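Local coordinates for protein tyrosyl-DNA phosphodiesterase 2 (Danio rerio, PDB 4F1H) that belongs to the endonuclease/exonuclease/phosphatase family, with a DNase I-like fold, and carries a magnesium ion and bound nucleic acid in this crystal structure, at residues A20-G25 against C234-S239; L59-S64 against I72-S77; V170-E175 against R207-S212. All coordinates share one frame; numbering follows the deposited sequence.

The three contacts sample different layers of a DNase I-like fold. Contact 2 is a hairpin at the border of one beta sheet, contact 3 a strand pair of the other, and contact 1 ties helix 19-33 to the loop between strands 220-227 and 243-249. Contacts 2 and 3 nest along the chain within the span closed by contact 1, and contact 2 closes before contact 3 opens. Centres of contacts 1 and 3 lie about 29 Å apart, on opposite sides of the chain centre. Contacts 1 and 3 come nearest the bound nucleic acid, about 7 and 6 Å by closest atoms, against about 14 Å for contact 2; the Arg22 side chain is about 9 Å from the magnesium ion.

Contact 1: A20-G25 against C234-S239; sequences ADRARG and CGRYTS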
ATOM      1  N   ALA B  20       3.945  -2.192  36.564  1.00 27.01           N
ATOM      2  CA  ALA B  20       5.026  -1.466  37.228  1.00 25.39           C
ATOM      3  C   ALA B  20       6.410  -2.053  36.915  1.00 22.51           C
ATOM      4  O   ALA B  20       7.351  -1.301  36.659  1.00 22.97           O
ATOM      5  CB  ALA B  20       4.782  -1.420  38.733  1.00 25.44           C
ATOM      6  N   ASP B  21       6.541  -3.385  36.936  1.00 24.19           N
ATOM      7  CA  ASP B  21       7.816  -4.009  36.563  1.00 23.25           C
ATOM      8  C   ASP B  21       8.166  -3.699  35.100  1.00 24.45           C
ATOM      9  O   ASP B  21       9.340  -3.483  34.753  1.00 23.74           O
ATOM     10  CB  ASP B  21       7.754  -5.526  36.747  1.00 28.41           C
ATOM     11  CG  ASP B  21       7.637  -5.935  38.206  1.00 39.68           C
ATOM     12  OD1 ASP B  21       8.252  -5.255  39.052  1.00 39.04           O
ATOM     13  OD2 ASP B  21       6.937  -6.934  38.491  1.00 50.09           O
ATOM     14  N   ARG B  22       7.153  -3.700  34.229  1.00 21.10           N
ATOM     15  CA  ARG B  22       7.430  -3.403  32.804  1.00 19.51           C
ATOM     16  C   ARG B  22       7.824  -1.928  32.557  1.00 18.66           C
ATOM     17  O   ARG B  22       8.689  -1.626  31.724  1.00 20.27           O
ATOM     18  CB  ARG B  22       6.267  -3.899  31.905  1.00 17.54           C
ATOM     19  CG  ARG B  22       6.184  -5.457  31.879  1.00 16.47           C
ATOM     20  CD  ARG B  22       4.812  -5.963  31.485  1.00 21.85           C
ATOM     21  NE  ARG B  22       4.281  -5.085  30.448  1.00 23.29           N
ATOM     22  CZ  ARG B  22       3.024  -4.656  30.392  1.00 22.71           C
ATOM     23  NH1 ARG B  22       2.110  -5.033  31.282  1.00 22.71           N
ATOM     24  NH2 ARG B  22       2.692  -3.830  29.432  1.00 20.89           N
ATOM     25  N   ALA B  23       7.254  -0.990  33.321  1.00 17.71           N
ATOM     26  CA  ALA B  23       7.645   0.415  33.205  1.00 19.53           C
ATOM     27  C   ALA B  23       9.090   0.597  33.660  1.00 18.83           C
ATOM     28  O   ALA B  23       9.832   1.410  33.090  1.00 17.89           O
ATOM     29  CB  ALA B  23       6.718   1.311  34.036  1.00 19.28           C
ATOM     30  N   ARG B  24       9.466  -0.151  34.694  1.00 18.56           N
ATOM     31  CA  ARG B  24      10.854  -0.156  35.147  1.00 23.17           C
ATOM     32  C   ARG B  24      11.777  -0.670  34.055  1.00 18.71           C
ATOM     33  O   ARG B  24      12.900  -0.155  33.855  1.00 20.13           O
ATOM     34  CB  ARG B  24      10.986  -1.003  36.418  1.00 27.41           C
ATOM     35  CG  ARG B  24      11.178  -0.189  37.672  1.00 45.38           C
ATOM     36  CD  ARG B  24      11.599  -1.081  38.836  1.00 52.42           C
ATOM     37  NE  ARG B  24      10.554  -2.056  39.157  1.00 52.93           N
ATOM     38  CZ  ARG B  24       9.441  -1.757  39.832  1.00 58.33           C
ATOM     39  NH1 ARG B  24       8.530  -2.699  40.081  1.00 55.22           N
ATOM     40  NH2 ARG B  24       9.240  -0.508  40.260  1.00 56.34           N
ATOM     41  N   GLY B  25      11.304  -1.688  33.347  1.00 18.12           N
ATOM     42  CA  GLY B  25      11.994  -2.193  32.162  1.00 21.28           C
ATOM     43  C   GLY B  25      12.216  -1.106  31.119  1.00 22.78           C
ATOM     44  O   GLY B  25      13.326  -0.921  30.609  1.00 19.89           O
ATOM     45  N   CYS B 234      10.501 -10.322  36.142  1.00 30.77           N
ATOM     46  CA  CYS B 234       9.157 -10.849  36.371  1.00 32.42           C
ATOM     47  C   CYS B 234       8.746 -11.955  35.398  1.00 33.38           C
ATOM     48  O   CYS B 234       7.675 -12.552  35.559  1.00 37.37           O
ATOM     49  CB  CYS B 234       8.125  -9.721  36.346  1.00 35.03           C
ATOM     50  SG  CYS B 234       7.913  -8.959  34.694  1.00 30.21           S
ATOM     51  N   GLY B 235       9.576 -12.220  34.390  1.00 28.87           N
ATOM     52  CA  GLY B 235       9.331 -13.322  33.471  1.00 23.96           C
ATOM     53  C   GLY B 235       8.459 -12.935  32.277  1.00 26.06           C
ATOM     54  O   GLY B 235       8.056 -13.787  31.484  1.00 30.88           O
ATOM     55  N   ARG B 236       8.167 -11.636  32.156  1.00 22.77           N
ATOM     56  CA  ARG B 236       7.496 -11.125  30.957  1.00 19.83           C
ATOM     57  C   ARG B 236       8.374 -10.102  30.242  1.00 21.35           C
ATOM     58  O   ARG B 236       9.305  -9.547  30.832  1.00 22.22           O
ATOM     59  CB  ARG B 236       6.173 -10.480  31.343  1.00 24.11           C
ATOM     60  CG  ARG B 236       5.285 -11.431  32.164  1.00 29.51           C
ATOM     61  CD  ARG B 236       3.888 -10.871  32.323  1.00 28.64           C
ATOM     62  NE  ARG B 236       3.070 -11.053  31.124  1.00 25.16           N
ATOM     63  CZ  ARG B 236       2.342 -10.077  30.589  1.00 25.00           C
ATOM     64  NH1 ARG B 236       1.599 -10.304  29.500  1.00 27.81           N
ATOM     65  NH2 ARG B 236       2.361  -8.859  31.139  1.00 28.23           N
ATOM     66  N   TYR B 237       8.041  -9.843  28.976  1.00 16.60           N
ATOM     67  CA  TYR B 237       8.677  -8.767  28.204  1.00 16.04           C
ATOM     68  C   TYR B 237       8.101  -7.417  28.595  1.00 17.19           C
ATOM     69  O   TYR B 237       6.989  -7.312  29.132  1.00 18.00           O
ATOM     70  CB  TYR B 237       8.469  -9.003  26.690  1.00 15.86           C
ATOM     71  CG  TYR B 237       9.129 -10.288  26.229  1.00 17.46           C
ATOM     72  CD1 TYR B 237      10.507 -10.333  26.003  1.00 21.45           C
ATOM     73  CD2 TYR B 237       8.405 -11.455  26.089  1.00 18.55           C
ATOM     74  CE1 TYR B 237      11.129 -11.515  25.627  1.00 25.14           C
ATOM     75  CE2 TYR B 237       9.036 -12.653  25.707  1.00 21.88           C
ATOM     76  CZ  TYR B 237      10.383 -12.662  25.480  1.00 22.12           C
ATOM     77  OH  TYR B 237      11.022 -13.841  25.102  1.00 24.02           O
ATOM     78  N   THR B 238       8.849  -6.364  28.284  1.00 14.68           N
ATOM     79  CA  THR B 238       8.403  -5.021  28.612  1.00 15.09           C
ATOM     80  C   THR B 238       7.030  -4.743  27.952  1.00 14.33           C
ATOM     81  O   THR B 238       6.133  -4.118  28.571  1.00 16.35           O
ATOM     82  CB  THR B 238       9.452  -4.002  28.091  1.00 15.27           C
ATOM     83  OG1 THR B 238      10.684  -4.190  28.817  1.00 19.17           O
ATOM     84  CG2 THR B 238       8.982  -2.576  28.292  1.00 16.60           C
ATOM     85  N   SER B 239       6.869  -5.244  26.725  1.00 14.12           N
ATOM     86  CA  SER B 239       5.619  -5.072  25.972  1.00 13.65           C
ATOM     87  C   SER B 239       5.373  -6.219  25.020  1.00 15.43           C
ATOM     88  O   SER B 239       6.279  -7.014  24.797  1.00 17.67           O
ATOM     89  CB  SER B 239       5.787  -3.804  25.138  1.00 18.04           C
ATOM     90  OG  SER B 239       4.629  -3.530  24.408  1.00 17.53           O
TER
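Arg22 joins helix 19-33 to the loop at 234-239 through its NE, which donates to Thr238 O at 2.8 Å. With an N-H...O angle of 173° the bond is nearly straight, and the oxygen sits at the edge of the guanidinium, in its plane, whereas NE approaches from above the plane of the carbonyl. CG lies beside the backbone N, and the chain bends at chi3 (38°), which turns NE back to the same carbonyl that already has Arg22 CB 3.3 Å from Thr238 O. Along the way Arg22 CG rests 3.4 Å from Tyr237 O. The terminal nitrogens are held as well: NH1 by Asp15 O and Leu17 O, NH2 by Asp12 O, so that backbone oxygens fix the rotation of the group. The Arg22 side chain lies about 9 Å from the magnesium ion. Arg236 brings its NH2 to 3.8 Å from Arg22 NH1, the two guanidinium planes being 87° apart. Their like charges are probably moderated by Asp15, whose carboxylate forms a salt bridge with Arg236 NH1, which also bonds to Asn194 O. Thr238 places CG2 anti to its N, 3.6 Å from Arg22 O, while its OG1 faces the backbone of Gly25. At the other end Asp21 OD2 touches Cys234 CB at 3.7 Å, and its OD1 takes a salt bridge from Arg24 NH1. Within the fold, helix 19-33 turns Ala23 and Arg24 to helix 45-54, and the loop leading to strand 243-249 lays Thr238 and Ser239 on Trp9 of strand 4-10.

Contact 2: L59-S64 against I72-S77; sequences LFFEGS and IMLRKS
Leu59 and Leu74 exchange two backbone hydrogen bonds, the closer from Leu74 N to Leu59 O at 2.8 Å, and Phe61 and Ile72 form a second reciprocal pair. Between these rungs stands the non-hydrogen-bonded pair Phe60 and Met73, where Met73 CA approaches Leu59 O at 3.3 Å as a CA-H...O contact. The axes of 59-62 and 72-75 run at 164°, close to antiparallel. The two strands, 58-62 and 69-75, follow one another in the chain and form a beta hairpin at one border of the six-stranded sheet: strand 58-62 is outermost within the chain, and strand 69-75 pairs on its other edge with strand 37-43.

A Met-aromatic contact occupies the face bearing Phe60 and Met73. Met73 CG sits over one face of the Phe60 ring, 3.9 Å from its centroid and 20° off the normal, offset toward the rim. Met73 SD lies obliquely at 4.3 Å from that centroid. The thioether chain runs alongside the phenyl group and bends at chi3, carrying Met73 CE to 3.4 Å from Phe60 CZ. Val48 and Leu51 of helix 45-54 also pack on Phe60.

Apolar packing joins the side chains of Leu59, Phe61 and Leu74 on the other face. Phe61 crosses Leu74, its CE2 standing 3.7 Å from Leu74 CD1, and the same methyl lies 4.2 Å from Leu59 CD2. Phe61 also stacks on Phe81, and Ile72 and Leu74 meet strand 97-105 of the second sheet. Lys76 lays its aliphatic CG 3.9 Å from Leu59 N.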
ATOM      1  N   LEU B  59      11.217  16.126  29.202  1.00 15.68           N
ATOM      2  CA  LEU B  59       9.992  16.922  29.165  1.00 16.16           C
ATOM      3  C   LEU B  59       8.930  16.058  28.474  1.00 17.48           C
ATOM      4  O   LEU B  59       9.188  15.545  27.369  1.00 18.96           O
ATOM      5  CB  LEU B  59      10.274  18.188  28.355  1.00 16.31           C
ATOM      6  CG  LEU B  59       9.074  19.057  27.971  1.00 15.75           C
ATOM      7  CD1 LEU B  59       8.362  19.545  29.232  1.00 21.43           C
ATOM      8  CD2 LEU B  59       9.581  20.252  27.105  1.00 19.09           C
ATOM      9  N   PHE B  60       7.742  15.940  29.086  1.00 16.00           N
ATOM     10  CA  PHE B  60       6.699  15.005  28.613  1.00 14.93           C
ATOM     11  C   PHE B  60       5.528  15.766  27.972  1.00 18.52           C
ATOM     12  O   PHE B  60       5.053  16.764  28.540  1.00 20.44           O
ATOM     13  CB  PHE B  60       6.110  14.266  29.807  1.00 18.25           C
ATOM     14  CG  PHE B  60       6.936  13.115  30.299  1.00 21.20           C
ATOM     15  CD1 PHE B  60       8.117  13.336  30.990  1.00 26.12           C
ATOM     16  CD2 PHE B  60       6.493  11.812  30.115  1.00 21.27           C
ATOM     17  CE1 PHE B  60       8.886  12.273  31.458  1.00 24.06           C
ATOM     18  CE2 PHE B  60       7.249  10.735  30.603  1.00 22.48           C
ATOM     19  CZ  PHE B  60       8.453  10.976  31.270  1.00 23.04           C
ATOM     20  N   PHE B  61       5.036  15.280  26.822  1.00 13.82           N
ATOM     21  CA  PHE B  61       3.764  15.739  26.249  1.00 15.81           C
ATOM     22  C   PHE B  61       2.891  14.520  26.086  1.00 17.08           C
ATOM     23  O   PHE B  61       3.354  13.501  25.599  1.00 16.94           O
ATOM     24  CB  PHE B  61       4.015  16.395  24.901  1.00 17.38           C
ATOM     25  CG  PHE B  61       4.751  17.682  25.029  1.00 17.22           C
ATOM     26  CD1 PHE B  61       4.050  18.864  25.293  1.00 21.83           C
ATOM     27  CD2 PHE B  61       6.148  17.707  25.028  1.00 17.78           C
ATOM     28  CE1 PHE B  61       4.735  20.072  25.499  1.00 23.53           C
ATOM     29  CE2 PHE B  61       6.843  18.910  25.231  1.00 23.60           C
ATOM     30  CZ  PHE B  61       6.137  20.094  25.477  1.00 21.09           C
ATOM     31  N   GLU B  62       1.626  14.624  26.484  1.00 14.21           N
ATOM     32  CA  GLU B  62       0.723  13.468  26.444  1.00 14.90           C
ATOM     33  C   GLU B  62      -0.446  13.727  25.494  1.00 16.46           C
ATOM     34  O   GLU B  62      -0.932  14.873  25.372  1.00 18.41           O
ATOM     35  CB  GLU B  62       0.220  13.159  27.877  1.00 20.93           C
ATOM     36  CG  GLU B  62       1.349  12.753  28.885  1.00 20.11           C
ATOM     37  CD  GLU B  62       0.891  12.775  30.382  1.00 29.60           C
ATOM     38  OE1 GLU B  62       1.719  13.179  31.247  1.00 35.51           O
ATOM     39  OE2 GLU B  62      -0.266  12.383  30.678  1.00 39.33           O
ATOM     40  N   GLY B  63      -0.914  12.671  24.811  1.00 14.95           N
ATOM     41  CA  GLY B  63      -1.945  12.829  23.794  1.00 15.97           C
ATOM     42  C   GLY B  63      -3.372  12.872  24.290  1.00 15.51           C
ATOM     43  O   GLY B  63      -4.289  13.180  23.520  1.00 17.12           O
ATOM     44  N   SER B  64      -3.551  12.610  25.582  1.00 14.53           N
ATOM     45  CA  SER B  64      -4.879  12.736  26.241  1.00 18.40           C
ATOM     46  C   SER B  64      -4.625  12.805  27.743  1.00 18.66           C
ATOM     47  O   SER B  64      -3.454  12.715  28.203  1.00 19.90           O
ATOM     48  CB  SER B  64      -5.767  11.528  25.895  1.00 19.36           C
ATOM     49  OG  SER B  64      -7.085  11.638  26.485  1.00 22.41           O
ATOM     50  N   ILE B  72       5.168  12.097  23.815  1.00 14.45           N
ATOM     51  CA  ILE B  72       6.476  12.412  23.285  1.00 16.10           C
ATOM     52  C   ILE B  72       7.323  12.912  24.455  1.00 14.84           C
ATOM     53  O   ILE B  72       6.894  13.789  25.206  1.00 17.26           O
ATOM     54  CB  ILE B  72       6.401  13.475  22.166  1.00 12.51           C
ATOM     55  CG1 ILE B  72       5.685  12.930  20.933  1.00 12.94           C
ATOM     56  CG2 ILE B  72       7.802  13.937  21.771  1.00 15.57           C
ATOM     57  CD1 ILE B  72       5.527  14.036  19.847  1.00 20.70           C
ATOM     58  N   MET B  73       8.505  12.307  24.651  1.00 14.53           N
ATOM     59  CA  MET B  73       9.437  12.754  25.703  1.00 15.24           C
ATOM     60  C   MET B  73      10.608  13.386  24.985  1.00 18.75           C
ATOM     61  O   MET B  73      11.144  12.819  24.000  1.00 17.17           O
ATOM     62  CB  MET B  73       9.927  11.548  26.523  1.00 16.36           C
ATOM     63  CG  MET B  73       8.790  10.849  27.239  1.00 17.64           C
ATOM     64  SD  MET B  73       9.339   9.246  27.934  1.00 20.07           S
ATOM     65  CE  MET B  73      10.693   9.763  29.032  1.00 20.76           C
ATOM     66  N   LEU B  74      11.024  14.562  25.459  1.00 14.85           N
ATOM     67  CA  LEU B  74      12.148  15.308  24.865  1.00 14.98           C
ATOM     68  C   LEU B  74      13.310  15.417  25.858  1.00 13.60           C
ATOM     69  O   LEU B  74      13.113  15.804  27.011  1.00 15.79           O
ATOM     70  CB  LEU B  74      11.695  16.744  24.504  1.00 14.72           C
ATOM     71  CG  LEU B  74      10.478  16.821  23.589  1.00 16.89           C
ATOM     72  CD1 LEU B  74      10.008  18.292  23.360  1.00 18.93           C
ATOM     73  CD2 LEU B  74      10.777  16.106  22.288  1.00 17.18           C
ATOM     74  N   ARG B  75      14.526  15.050  25.452  1.00 15.33           N
ATOM     75  CA  ARG B  75      15.649  15.150  26.382  1.00 16.80           C
ATOM     76  C   ARG B  75      16.033  16.624  26.547  1.00 17.10           C
ATOM     77  O   ARG B  75      16.538  17.235  25.602  1.00 19.76           O
ATOM     78  CB  ARG B  75      16.854  14.374  25.850  1.00 18.69           C
ATOM     79  CG  ARG B  75      17.954  14.178  26.946  1.00 23.80           C
ATOM     80  CD  ARG B  75      18.792  12.898  26.731  1.00 36.13           C
ATOM     81  NE  ARG B  75      19.699  12.692  27.873  1.00 39.63           N
ATOM     82  CZ  ARG B  75      19.555  11.761  28.824  1.00 40.52           C
ATOM     83  NH1 ARG B  75      18.565  10.875  28.782  1.00 28.49           N
ATOM     84  NH2 ARG B  75      20.434  11.690  29.822  1.00 37.38           N
ATOM     85  N   LYS B  76      15.836  17.172  27.745  1.00 18.74           N
ATOM     86  CA  LYS B  76      15.957  18.618  27.948  1.00 21.92           C
ATOM     87  C   LYS B  76      17.342  19.161  27.632  1.00 22.91           C
ATOM     88  O   LYS B  76      17.478  20.299  27.167  1.00 25.44           O
ATOM     89  CB  LYS B  76      15.549  18.971  29.378  1.00 19.54           C
ATOM     90  CG  LYS B  76      14.072  18.724  29.655  1.00 20.53           C
ATOM     91  CD  LYS B  76      13.668  19.132  31.083  1.00 29.89           C
ATOM     92  CE  LYS B  76      13.879  18.037  32.095  1.00 32.36           C
ATOM     93  NZ  LYS B  76      13.517  18.511  33.484  1.00 35.29           N
ATOM     94  N   SER B  77      18.370  18.349  27.853  1.00 23.00           N
ATOM     95  CA  SER B  77      19.734  18.826  27.623  1.00 27.34           C
ATOM     96  C   SER B  77      20.099  18.900  26.144  1.00 28.28           C
ATOM     97  O   SER B  77      21.096  19.537  25.767  1.00 28.82           O
ATOM     98  CB  SER B  77      20.728  17.939  28.359  1.00 26.42           C
ATOM     99  OG  SER B  77      20.685  16.604  27.860  1.00 28.84           O
TER

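Contact 3: V170-E175 against R207-S212; sequences VCDVWE and RIFLRS
Strand 170-172, which runs into the N-capped helix 173-176, pairs antiparallel with strand 202-211; across it Cys171 and Leu210 exchange two backbone bonds, each 3.0 Å between N and O. Val173 N donates to Ile208 O at 2.9 Å (N-H...O angle 166°), so one more backbone bond follows the last bridge, from the first residue of the helix. Asp172 is the N-cap: with CG anti to its N (chi1 171°), OD1 takes weak capping bonds from Trp174 N and Glu175 N; a water donates to OD1 as well and accepts from Ile208 N. OD2 has Arg204 as salt-bridge partner and stands 3.9 Å from Phe209 CE1, at the ring edge. Asp172 OD2 lies well out of the Arg207 guanidinium plane, 4.2 Å from Arg207 NH1, so at most the opposite charges probably attract; Arg207 NE donates to Arg204 O, NH2 forms a salt bridge with Asp157, and NH1 donates to a second water. In the sandwich of two sheets these strands lie between helix 124-140, on which Val170 and Phe209 pack, and strand 243-249 of the facing sheet. Toward that sheet, Val173 CG2 meets Ile208 CG2 at 3.6 Å, and Cys171 SG rests 4.0 Å from Leu210 CB.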
ATOM      1  N   VAL B 170       9.604  11.484   1.247  1.00 22.54           N
ATOM      2  CA  VAL B 170       9.333  10.790   2.520  1.00 22.48           C
ATOM      3  C   VAL B 170       9.750   9.325   2.445  1.00 27.89           C
ATOM      4  O   VAL B 170       9.344   8.619   1.520  1.00 28.03           O
ATOM      5  CB  VAL B 170       7.857  10.882   2.886  1.00 22.81           C
ATOM      6  CG1 VAL B 170       7.576  10.196   4.267  1.00 26.30           C
ATOM      7  CG2 VAL B 170       7.421  12.346   2.952  1.00 22.55           C
ATOM      8  N   CYS B 171      10.569   8.854   3.387  1.00 21.47           N
ATOM      9  CA  CYS B 171      10.942   7.450   3.341  1.00 23.57           C
ATOM     10  C   CYS B 171      10.527   6.748   4.616  1.00 21.24           C
ATOM     11  O   CYS B 171      10.306   7.379   5.652  1.00 20.49           O
ATOM     12  CB  CYS B 171      12.439   7.274   3.125  1.00 25.03           C
ATOM     13  SG  CYS B 171      13.472   7.802   4.508  1.00 27.61           S
ATOM     14  N   ASP B 172      10.438   5.430   4.524  1.00 20.73           N
ATOM     15  CA  ASP B 172      10.263   4.602   5.710  1.00 20.33           C
ATOM     16  C   ASP B 172      11.697   4.198   6.090  1.00 23.01           C
ATOM     17  O   ASP B 172      12.429   3.611   5.267  1.00 22.87           O
ATOM     18  CB  ASP B 172       9.383   3.402   5.316  1.00 17.66           C
ATOM     19  CG  ASP B 172       9.290   2.335   6.398  1.00 18.08           C
ATOM     20  OD1 ASP B 172      10.335   1.984   6.988  1.00 21.00           O
ATOM     21  OD2 ASP B 172       8.150   1.841   6.605  1.00 21.39           O
ATOM     22  N   VAL B 173      12.119   4.467   7.332  1.00 19.65           N
ATOM     23  CA  VAL B 173      13.525   4.253   7.718  1.00 20.09           C
ATOM     24  C   VAL B 173      13.985   2.794   7.559  1.00 19.69           C
ATOM     25  O   VAL B 173      15.118   2.522   7.100  1.00 23.60           O
ATOM     26  CB  VAL B 173      13.801   4.796   9.153  1.00 22.64           C
ATOM     27  CG1 VAL B 173      15.181   4.414   9.651  1.00 31.50           C
ATOM     28  CG2 VAL B 173      13.610   6.315   9.183  1.00 20.16           C
ATOM     29  N   TRP B 174      13.126   1.842   7.938  1.00 20.78           N
ATOM     30  CA  TRP B 174      13.512   0.450   7.805  1.00 18.22           C
ATOM     31  C   TRP B 174      13.786   0.117   6.330  1.00 21.38           C
ATOM     32  O   TRP B 174      14.747  -0.602   6.035  1.00 21.34           O
ATOM     33  CB  TRP B 174      12.430  -0.471   8.372  1.00 16.67           C
ATOM     34  CG  TRP B 174      12.723  -1.902   8.157  1.00 20.11           C
ATOM     35  CD1 TRP B 174      13.609  -2.661   8.870  1.00 20.35           C
ATOM     36  CD2 TRP B 174      12.119  -2.778   7.186  1.00 20.35           C
ATOM     37  NE1 TRP B 174      13.584  -3.963   8.409  1.00 21.70           N
ATOM     38  CE2 TRP B 174      12.692  -4.056   7.375  1.00 18.64           C
ATOM     39  CE3 TRP B 174      11.154  -2.605   6.184  1.00 21.82           C
ATOM     40  CZ2 TRP B 174      12.347  -5.164   6.571  1.00 19.82           C
ATOM     41  CZ3 TRP B 174      10.798  -3.699   5.389  1.00 21.90           C
ATOM     42  CH2 TRP B 174      11.399  -4.966   5.589  1.00 19.83           C
ATOM     43  N   GLU B 175      12.949   0.611   5.419  1.00 19.65           N
ATOM     44  CA  GLU B 175      13.185   0.379   3.978  1.00 23.85           C
ATOM     45  C   GLU B 175      14.481   1.040   3.543  1.00 29.45           C
ATOM     46  O   GLU B 175      15.323   0.436   2.863  1.00 24.04           O
ATOM     47  CB  GLU B 175      12.019   0.939   3.151  1.00 21.28           C
ATOM     48  CG  GLU B 175      10.719   0.221   3.426  1.00 22.71           C
ATOM     49  CD  GLU B 175       9.567   0.741   2.582  1.00 26.29           C
ATOM     50  OE1 GLU B 175       9.668   1.846   1.994  1.00 32.00           O
ATOM     51  OE2 GLU B 175       8.552   0.022   2.510  1.00 36.12           O
ATOM     52  N   ARG B 207       6.629   1.871  12.799  1.00 14.25           N
ATOM     53  CA  ARG B 207       7.340   2.416  11.646  1.00 14.98           C
ATOM     54  C   ARG B 207       7.749   3.845  11.880  1.00 16.69           C
ATOM     55  O   ARG B 207       7.116   4.558  12.667  1.00 15.55           O
ATOM     56  CB  ARG B 207       6.486   2.356  10.356  1.00 16.83           C
ATOM     57  CG  ARG B 207       5.902   0.959  10.050  1.00 16.50           C
ATOM     58  CD  ARG B 207       5.224   0.915   8.672  1.00 15.56           C
ATOM     59  NE  ARG B 207       4.766  -0.453   8.461  1.00 18.30           N
ATOM     60  CZ  ARG B 207       4.454  -1.000   7.282  1.00 22.43           C
ATOM     61  NH1 ARG B 207       4.505  -0.286   6.156  1.00 21.92           N
ATOM     62  NH2 ARG B 207       4.085  -2.281   7.244  1.00 21.32           N
ATOM     63  N   ILE B 208       8.819   4.252  11.201  1.00 16.05           N
ATOM     64  CA  ILE B 208       9.337   5.627  11.274  1.00 14.79           C
ATOM     65  C   ILE B 208       9.356   6.195   9.869  1.00 18.33           C
ATOM     66  O   ILE B 208       9.912   5.552   8.938  1.00 18.08           O
ATOM     67  CB  ILE B 208      10.789   5.645  11.782  1.00 16.64           C
ATOM     68  CG1 ILE B 208      10.883   4.902  13.118  1.00 20.32           C
ATOM     69  CG2 ILE B 208      11.319   7.064  11.878  1.00 19.48           C
ATOM     70  CD1 ILE B 208      12.343   4.637  13.547  1.00 23.64           C
ATOM     71  N   PHE B 209       8.776   7.388   9.707  1.00 17.70           N
ATOM     72  CA  PHE B 209       8.776   8.125   8.413  1.00 16.15           C
ATOM     73  C   PHE B 209       9.654   9.355   8.574  1.00 17.72           C
ATOM     74  O   PHE B 209       9.598  10.041   9.604  1.00 19.86           O
ATOM     75  CB  PHE B 209       7.344   8.518   8.002  1.00 15.03           C
ATOM     76  CG  PHE B 209       6.407   7.334   7.819  1.00 18.30           C
ATOM     77  CD1 PHE B 209       6.866   6.121   7.298  1.00 22.82           C
ATOM     78  CD2 PHE B 209       5.072   7.439   8.209  1.00 21.08           C
ATOM     79  CE1 PHE B 209       5.997   5.033   7.149  1.00 23.24           C
ATOM     80  CE2 PHE B 209       4.191   6.370   8.047  1.00 23.90           C
ATOM     81  CZ  PHE B 209       4.665   5.155   7.535  1.00 20.64           C
ATOM     82  N   LEU B 210      10.483   9.629   7.570  1.00 18.19           N
ATOM     83  CA  LEU B 210      11.469  10.704   7.637  1.00 18.27           C
ATOM     84  C   LEU B 210      11.346  11.606   6.427  1.00 19.67           C
ATOM     85  O   LEU B 210      11.223  11.123   5.302  1.00 21.16           O
ATOM     86  CB  LEU B 210      12.883  10.100   7.713  1.00 16.55           C
ATOM     87  CG  LEU B 210      14.041  11.087   7.533  1.00 21.41           C
ATOM     88  CD1 LEU B 210      14.121  12.054   8.749  1.00 21.05           C
ATOM     89  CD2 LEU B 210      15.378  10.344   7.352  1.00 21.03           C
ATOM     90  N   ARG B 211      11.350  12.920   6.654  1.00 19.72           N
ATOM     91  CA  ARG B 211      11.445  13.894   5.556  1.00 18.00           C
ATOM     92  C   ARG B 211      12.537  14.913   5.896  1.00 21.09           C
ATOM     93  O   ARG B 211      12.647  15.369   7.048  1.00 20.34           O
ATOM     94  CB  ARG B 211      10.109  14.615   5.346  1.00 18.05           C
ATOM     95  CG  ARG B 211      10.089  15.442   4.042  1.00 18.91           C
ATOM     96  CD  ARG B 211       9.131  16.611   4.184  1.00 21.22           C
ATOM     97  NE  ARG B 211       9.765  17.679   4.940  1.00 22.05           N
ATOM     98  CZ  ARG B 211       9.176  18.827   5.256  1.00 24.14           C
ATOM     99  NH1 ARG B 211       9.851  19.743   5.923  1.00 21.95           N
ATOM    100  NH2 ARG B 211       7.917  19.047   4.916  1.00 22.44           N
ATOM    101  N   SER B 212      13.399  15.241   4.920  1.00 20.69           N
ATOM    102  CA  SER B 212      14.417  16.259   5.180  1.00 22.70           C
ATOM    103  C   SER B 212      13.834  17.661   5.165  1.00 23.51           C
ATOM    104  O   SER B 212      12.692  17.881   4.759  1.00 23.59           O
ATOM    105  CB  SER B 212      15.543  16.190   4.141  1.00 25.80           C
ATOM    106  OG  SER B 212      16.098  14.895   4.083  1.00 31.79           O
TER
HETATM  107  O   HOH W   1      10.250   2.069   9.780  1.00 20.15           O
HETATM  108  O   HOH W   2       5.966   2.058   5.379  1.00 24.00           O